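Local coordinates for succinoglycan biosynthesis protein (Bacillus cereus ATCC 14579, PDB 2QGM) that is of unknown function but belongs to the erythromycin esterase family and may take part in succinoglycan biosynthesis, at residues Q46-P51 / R391-Q396; K372-T377 / T424-Q429. All blocks are in the same frame, centred on the assembly; numbering follows the deposited sequence.

Contact 1. Residues Q46-P51 / R391-Q396; sequences QSQANP and RHLKGQ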
loop_
_atom_site.group_PDB
_atom_site.type_symbol
_atom_site.label_atom_id
_atom_site.label_comp_id
_atom_site.label_asym_id
_atom_site.label_seq_id
_atom_site.Cartn_x
_atom_site.Cartn_y
_atom_site.Cartn_z
ATOM N N GLN A 46 14.327 17.120 -16.982
ATOM C CA GLN A 46 14.580 18.264 -16.109
ATOM C C GLN A 46 13.617 19.416 -16.406
ATOM O O GLN A 46 13.061 20.031 -15.494
ATOM C CB GLN A 46 16.015 18.744 -16.313
ATOM C CG GLN A 46 16.386 20.027 -15.586
ATOM C CD GLN A 46 17.668 20.629 -16.142
ATOM O OE1 GLN A 46 18.561 19.900 -16.569
ATOM N NE2 GLN A 46 17.767 21.952 -16.135
ATOM N N SER A 47 13.434 19.705 -17.690
ATOM C CA SER A 47 12.565 20.790 -18.122
ATOM C C SER A 47 11.089 20.547 -17.827
ATOM O O SER A 47 10.312 21.484 -17.659
ATOM C CB SER A 47 12.747 21.032 -19.624
ATOM O OG SER A 47 11.856 22.033 -20.088
ATOM N N GLN A 48 10.701 19.283 -17.753
ATOM C CA GLN A 48 9.306 18.949 -17.505
ATOM C C GLN A 48 9.011 18.492 -16.081
ATOM O O GLN A 48 7.853 18.245 -15.734
ATOM C CB GLN A 48 8.870 17.892 -18.520
ATOM C CG GLN A 48 8.948 18.404 -19.958
ATOM C CD GLN A 48 8.634 17.343 -20.989
ATOM O OE1 GLN A 48 9.536 16.708 -21.546
ATOM N NE2 GLN A 48 7.352 17.144 -21.252
ATOM N N ALA A 49 10.049 18.405 -15.255
ATOM C CA ALA A 49 9.886 17.976 -13.868
ATOM C C ALA A 49 9.515 19.153 -12.953
ATOM O O ALA A 49 9.770 20.312 -13.284
ATOM C CB ALA A 49 11.189 17.310 -13.374
ATOM N N ASN A 50 8.890 18.845 -11.817
ATOM C CA ASN A 50 8.522 19.854 -10.829
ATOM C C ASN A 50 9.317 19.489 -9.584
ATOM O O ASN A 50 8.996 18.517 -8.894
ATOM C CB ASN A 50 7.025 19.805 -10.527
ATOM C CG ASN A 50 6.184 20.135 -11.737
ATOM O OD1 ASN A 50 6.146 21.285 -12.191
ATOM N ND2 ASN A 50 5.512 19.132 -12.276
ATOM N N PRO A 51 10.378 20.249 -9.285
ATOM C CA PRO A 51 11.198 19.954 -8.112
ATOM C C PRO A 51 10.531 20.101 -6.752
ATOM O O PRO A 51 9.677 20.965 -6.540
ATOM C CB PRO A 51 12.380 20.901 -8.275
ATOM C CG PRO A 51 11.747 22.098 -8.900
ATOM C CD PRO A 51 10.844 21.479 -9.956
ATOM N N ARG A 391 2.402 10.883 -17.812
ATOM C CA ARG A 391 1.295 10.895 -18.766
ATOM C C ARG A 391 1.300 12.046 -19.763
ATOM O O ARG A 391 0.820 11.889 -20.883
ATOM C CB ARG A 391 -0.039 10.934 -18.022
ATOM C CG ARG A 391 -0.191 9.876 -16.958
ATOM C CD ARG A 391 -1.407 10.177 -16.108
ATOM N NE ARG A 391 -1.248 11.456 -15.435
ATOM C CZ ARG A 391 -2.162 12.013 -14.652
ATOM N NH1 ARG A 391 -3.320 11.400 -14.436
ATOM N NH2 ARG A 391 -1.915 13.189 -14.082
ATOM N N HIS A 392 1.827 13.199 -19.365
ATOM C CA HIS A 392 1.821 14.362 -20.243
ATOM C C HIS A 392 3.179 14.826 -20.758
ATOM O O HIS A 392 3.302 15.934 -21.284
ATOM C CB HIS A 392 1.095 15.510 -19.534
ATOM C CG HIS A 392 -0.300 15.161 -19.116
ATOM N ND1 HIS A 392 -1.294 14.857 -20.019
ATOM C CD2 HIS A 392 -0.857 15.024 -17.886
ATOM C CE1 HIS A 392 -2.402 14.547 -19.367
ATOM N NE2 HIS A 392 -2.161 14.640 -18.072
ATOM N N LEU A 393 4.194 13.981 -20.615
ATOM C CA LEU A 393 5.526 14.319 -21.097
ATOM C C LEU A 393 5.531 14.391 -22.620
ATOM O O LEU A 393 4.716 13.749 -23.280
ATOM C CB LEU A 393 6.540 13.264 -20.658
ATOM C CG LEU A 393 6.833 13.187 -19.162
ATOM C CD1 LEU A 393 7.731 11.996 -18.881
ATOM C CD2 LEU A 393 7.489 14.485 -18.706
ATOM N N LYS A 394 6.452 15.187 -23.156
ATOM C CA LYS A 394 6.631 15.355 -24.596
ATOM C C LYS A 394 8.134 15.276 -24.868
ATOM O O LYS A 394 8.935 15.175 -23.938
ATOM C CB LYS A 394 6.103 16.717 -25.056
ATOM C CG LYS A 394 4.620 16.942 -24.822
ATOM C CD LYS A 394 3.753 16.058 -25.702
ATOM C CE LYS A 394 2.274 16.301 -25.433
ATOM N NZ LYS A 394 1.383 15.511 -26.330
ATOM N N GLY A 395 8.518 15.324 -26.137
ATOM C CA GLY A 395 9.928 15.268 -26.474
ATOM C C GLY A 395 10.621 13.959 -26.141
ATOM O O GLY A 395 10.014 12.884 -26.178
ATOM N N GLN A 396 11.903 14.054 -25.800
ATOM C CA GLN A 396 12.701 12.877 -25.483
ATOM C C GLN A 396 12.282 12.206 -24.179
ATOM O O GLN A 396 12.353 10.983 -24.059
ATOM C CB GLN A 396 14.180 13.265 -25.429
ATOM C CG GLN A 396 14.642 14.033 -26.664
ATOM C CD GLN A 396 15.302 13.156 -27.710
ATOM O OE1 GLN A 396 14.890 12.019 -27.946
ATOM N NE2 GLN A 396 16.330 13.692 -28.357
#
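The flat carboxamide of Gln48 is set against the backbone of Leu393 and Lys394, its OE1 2.9 Å from Lys394 O and its NE2 2.9 Å from Lys394 N. As built, like atoms meet like, so the amide is probably turned over; exchanging its ends might give two hydrogen bonds to the one lysine backbone. Within 391-396, and not across the contact, Arg391 CB sits 4.2 Å above the middle of the His392 ring on one face, and His392 NE2 lies over the guanidinium plane of Arg391, offset toward its rim.

Gln48 reaches across with CG anti to its own carbonyl carbon (chi1 -62°) and the chain extended beyond, which carries the amide to the lysine backbone while CB stays close to Leu393. Gln48 lies where helix 37-48 gives way to the short edge strand 50-51 of the mixed central sheet. Strand 50-51 pairs antiparallel with strand 385-389 through Asn50 and Leu387, and 391-396 carries the chain from strand 385-389 into helix 395-402. This connection is pinned at its start by Arg391, which forms a salt bridge with Asp389 and a hydrogen bond to Met70 O.

Leu393 supplies the apolar part: CD2 lies 3.7 Å from Gln48 CB, and the buried side chain also rests on Leu388 and Val401. Lys394 CB lies near the amide end of Gln48, before the lysine chain bends at chi2 (-68°) and leads the ammonium away from Gln48.

Contact 2. Residues K372-T377 / T424-Q429; sequences KSFNYT and TSLLEQ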
loop_
_atom_site.group_PDB
_atom_site.type_symbol
_atom_site.label_atom_id
_atom_site.label_comp_id
_atom_site.label_asym_id
_atom_site.label_seq_id
_atom_site.Cartn_x
_atom_site.Cartn_y
_atom_site.Cartn_z
ATOM N N LYS A 372 21.771 1.693 -16.927
ATOM C CA LYS A 372 20.742 1.650 -17.958
ATOM C C LYS A 372 19.334 1.889 -17.399
ATOM O O LYS A 372 18.406 2.197 -18.147
ATOM C CB LYS A 372 20.791 0.301 -18.674
ATOM C CG LYS A 372 21.521 0.327 -20.009
ATOM C CD LYS A 372 20.710 1.107 -21.030
ATOM C CE LYS A 372 21.215 0.864 -22.443
ATOM N NZ LYS A 372 20.404 1.588 -23.464
ATOM N N SER A 373 19.187 1.774 -16.084
ATOM C CA SER A 373 17.885 1.941 -15.432
ATOM C C SER A 373 17.283 3.347 -15.458
ATOM O O SER A 373 17.990 4.349 -15.602
ATOM C CB SER A 373 17.977 1.484 -13.974
ATOM O OG SER A 373 18.797 2.355 -13.214
ATOM N N PHE A 374 15.962 3.413 -15.312
ATOM C CA PHE A 374 15.269 4.699 -15.265
ATOM C C PHE A 374 15.837 5.444 -14.062
ATOM O O PHE A 374 16.004 6.660 -14.088
ATOM C CB PHE A 374 13.765 4.496 -15.036
ATOM C CG PHE A 374 13.053 3.849 -16.183
ATOM C CD1 PHE A 374 12.812 4.554 -17.360
ATOM C CD2 PHE A 374 12.605 2.535 -16.085
ATOM C CE1 PHE A 374 12.132 3.959 -18.422
ATOM C CE2 PHE A 374 11.923 1.929 -17.138
ATOM C CZ PHE A 374 11.687 2.647 -18.311
ATOM N N ASN A 375 16.131 4.684 -13.009
ATOM C CA ASN A 375 16.650 5.225 -11.758
ATOM C C ASN A 375 17.938 6.020 -11.869
ATOM O O ASN A 375 18.058 7.099 -11.292
ATOM C CB ASN A 375 16.827 4.088 -10.759
ATOM C CG ASN A 375 15.516 3.409 -10.431
ATOM O OD1 ASN A 375 14.813 3.801 -9.497
ATOM N ND2 ASN A 375 15.166 2.401 -11.216
ATOM N N TYR A 376 18.911 5.499 -12.601
ATOM C CA TYR A 376 20.154 6.232 -12.722
ATOM C C TYR A 376 20.031 7.441 -13.628
ATOM O O TYR A 376 20.719 8.439 -13.425
ATOM C CB TYR A 376 21.276 5.284 -13.148
ATOM C CG TYR A 376 21.975 4.737 -11.922
ATOM C CD1 TYR A 376 22.967 5.480 -11.285
ATOM C CD2 TYR A 376 21.563 3.546 -11.324
ATOM C CE1 TYR A 376 23.525 5.063 -10.079
ATOM C CE2 TYR A 376 22.113 3.118 -10.116
ATOM C CZ TYR A 376 23.091 3.885 -9.498
ATOM O OH TYR A 376 23.609 3.502 -8.284
ATOM N N THR A 377 19.136 7.369 -14.606
ATOM C CA THR A 377 18.925 8.501 -15.502
ATOM C C THR A 377 18.254 9.613 -14.696
ATOM O O THR A 377 18.566 10.791 -14.856
ATOM C CB THR A 377 18.019 8.125 -16.701
ATOM O OG1 THR A 377 18.661 7.120 -17.498
ATOM C CG2 THR A 377 17.751 9.347 -17.567
ATOM N N THR A 424 11.083 -3.042 -17.954
ATOM C CA THR A 424 9.709 -2.611 -18.163
ATOM C C THR A 424 9.670 -1.135 -18.559
ATOM O O THR A 424 10.711 -0.491 -18.686
ATOM C CB THR A 424 8.868 -2.813 -16.875
ATOM O OG1 THR A 424 7.501 -2.473 -17.131
ATOM C CG2 THR A 424 9.401 -1.935 -15.752
ATOM N N SER A 425 8.463 -0.615 -18.752
ATOM C CA SER A 425 8.270 0.782 -19.115
ATOM C C SER A 425 7.795 1.540 -17.889
ATOM O O SER A 425 6.926 1.058 -17.157
ATOM C CB SER A 425 7.234 0.898 -20.232
ATOM O OG SER A 425 6.611 2.166 -20.235
ATOM N N LEU A 426 8.351 2.725 -17.663
ATOM C CA LEU A 426 7.963 3.517 -16.497
ATOM C C LEU A 426 6.509 3.986 -16.561
ATOM O O LEU A 426 5.782 3.844 -15.584
ATOM C CB LEU A 426 8.902 4.714 -16.335
ATOM C CG LEU A 426 8.852 5.364 -14.947
ATOM C CD1 LEU A 426 9.448 4.429 -13.887
ATOM C CD2 LEU A 426 9.620 6.677 -14.995
ATOM N N LEU A 427 6.090 4.539 -17.702
ATOM C CA LEU A 427 4.711 5.006 -17.863
ATOM C C LEU A 427 3.730 3.835 -17.749
ATOM O O LEU A 427 2.604 3.990 -17.275
ATOM C CB LEU A 427 4.528 5.681 -19.223
ATOM C CG LEU A 427 3.078 6.033 -19.562
ATOM C CD1 LEU A 427 2.545 7.082 -18.576
ATOM C CD2 LEU A 427 2.994 6.543 -20.989
ATOM N N GLU A 428 4.171 2.667 -18.201
ATOM C CA GLU A 428 3.370 1.452 -18.159
ATOM C C GLU A 428 2.960 1.144 -16.724
ATOM O O GLU A 428 1.859 0.647 -16.468
ATOM C CB GLU A 428 4.201 0.291 -18.721
ATOM C CG GLU A 428 3.484 -1.042 -18.834
ATOM C CD GLU A 428 4.415 -2.153 -19.297
ATOM O OE1 GLU A 428 5.199 -1.919 -20.241
ATOM O OE2 GLU A 428 4.359 -3.265 -18.727
ATOM N N GLN A 429 3.856 1.453 -15.793
ATOM C CA GLN A 429 3.632 1.184 -14.381
ATOM C C GLN A 429 3.086 2.354 -13.576
ATOM O O GLN A 429 2.202 2.171 -12.740
ATOM C CB GLN A 429 4.948 0.726 -13.735
ATOM C CG GLN A 429 5.652 -0.370 -14.512
ATOM C CD GLN A 429 4.837 -1.630 -14.576
ATOM O OE1 GLN A 429 5.158 -2.557 -15.336
ATOM N NE2 GLN A 429 3.780 -1.689 -13.778
#
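Two N-capped helix starts meet here, with Phe374 in the first turn of helix 374-380 laid against Leu426, where strand 421-425 of a two-stranded antiparallel sheet runs into the short helix 426-429. Both touching residues directly follow a capping serine. Ser373 OG accepts from Tyr376 N at 3.2 Å, and Ser425 OG accepts from Glu428 N while it also bonds to Val401 O, so each buried hydroxyl helps hold the backbone that presents its neighbour.

The contact itself is a CH-pi contact. Leu426 CB stands over the face of the Phe374 ring, 3.9 Å from the centroid and only 9° off the normal. The leucine slides past the phenylalanine in the opposite direction, its chi1 of -163° putting CG opposite the backbone N, and CB rather than a methyl does the touching. Trp400 meets the same ring edge-to-face, Leu407 packs on both Thr424 and Leu426, and all four touching residues are buried. The backbone at the helix start comes close as well, with Leu426 N 3.4 Å from Phe374 CZ. Thr424 O lies at the ring's edge, in its plane, 3.1 Å from Phe374 CE2.

Overall arrangement
The four segments alternate along the chain, 46-51, 372-377, 391-396 and then 424-429, so the two contacts interlock within the C-terminal part of the fold, joined there by a piece from near the N-terminus. Their centres lie about 14 Å apart, on the same side of the chain's centre, and they touch where Arg391 N is 3.9 Å from Leu427 CD1. Helix 395-402 links them: contact 1 takes in its first part, while contact 2 leans on Trp400 and Val401. The last part of helix 37-48 belongs to contact 1, and Thr377 of contact 2 packs on its Val42 and Ile45. The N-terminal helix 37-48 is thereby tied to the C-terminal part of the fold.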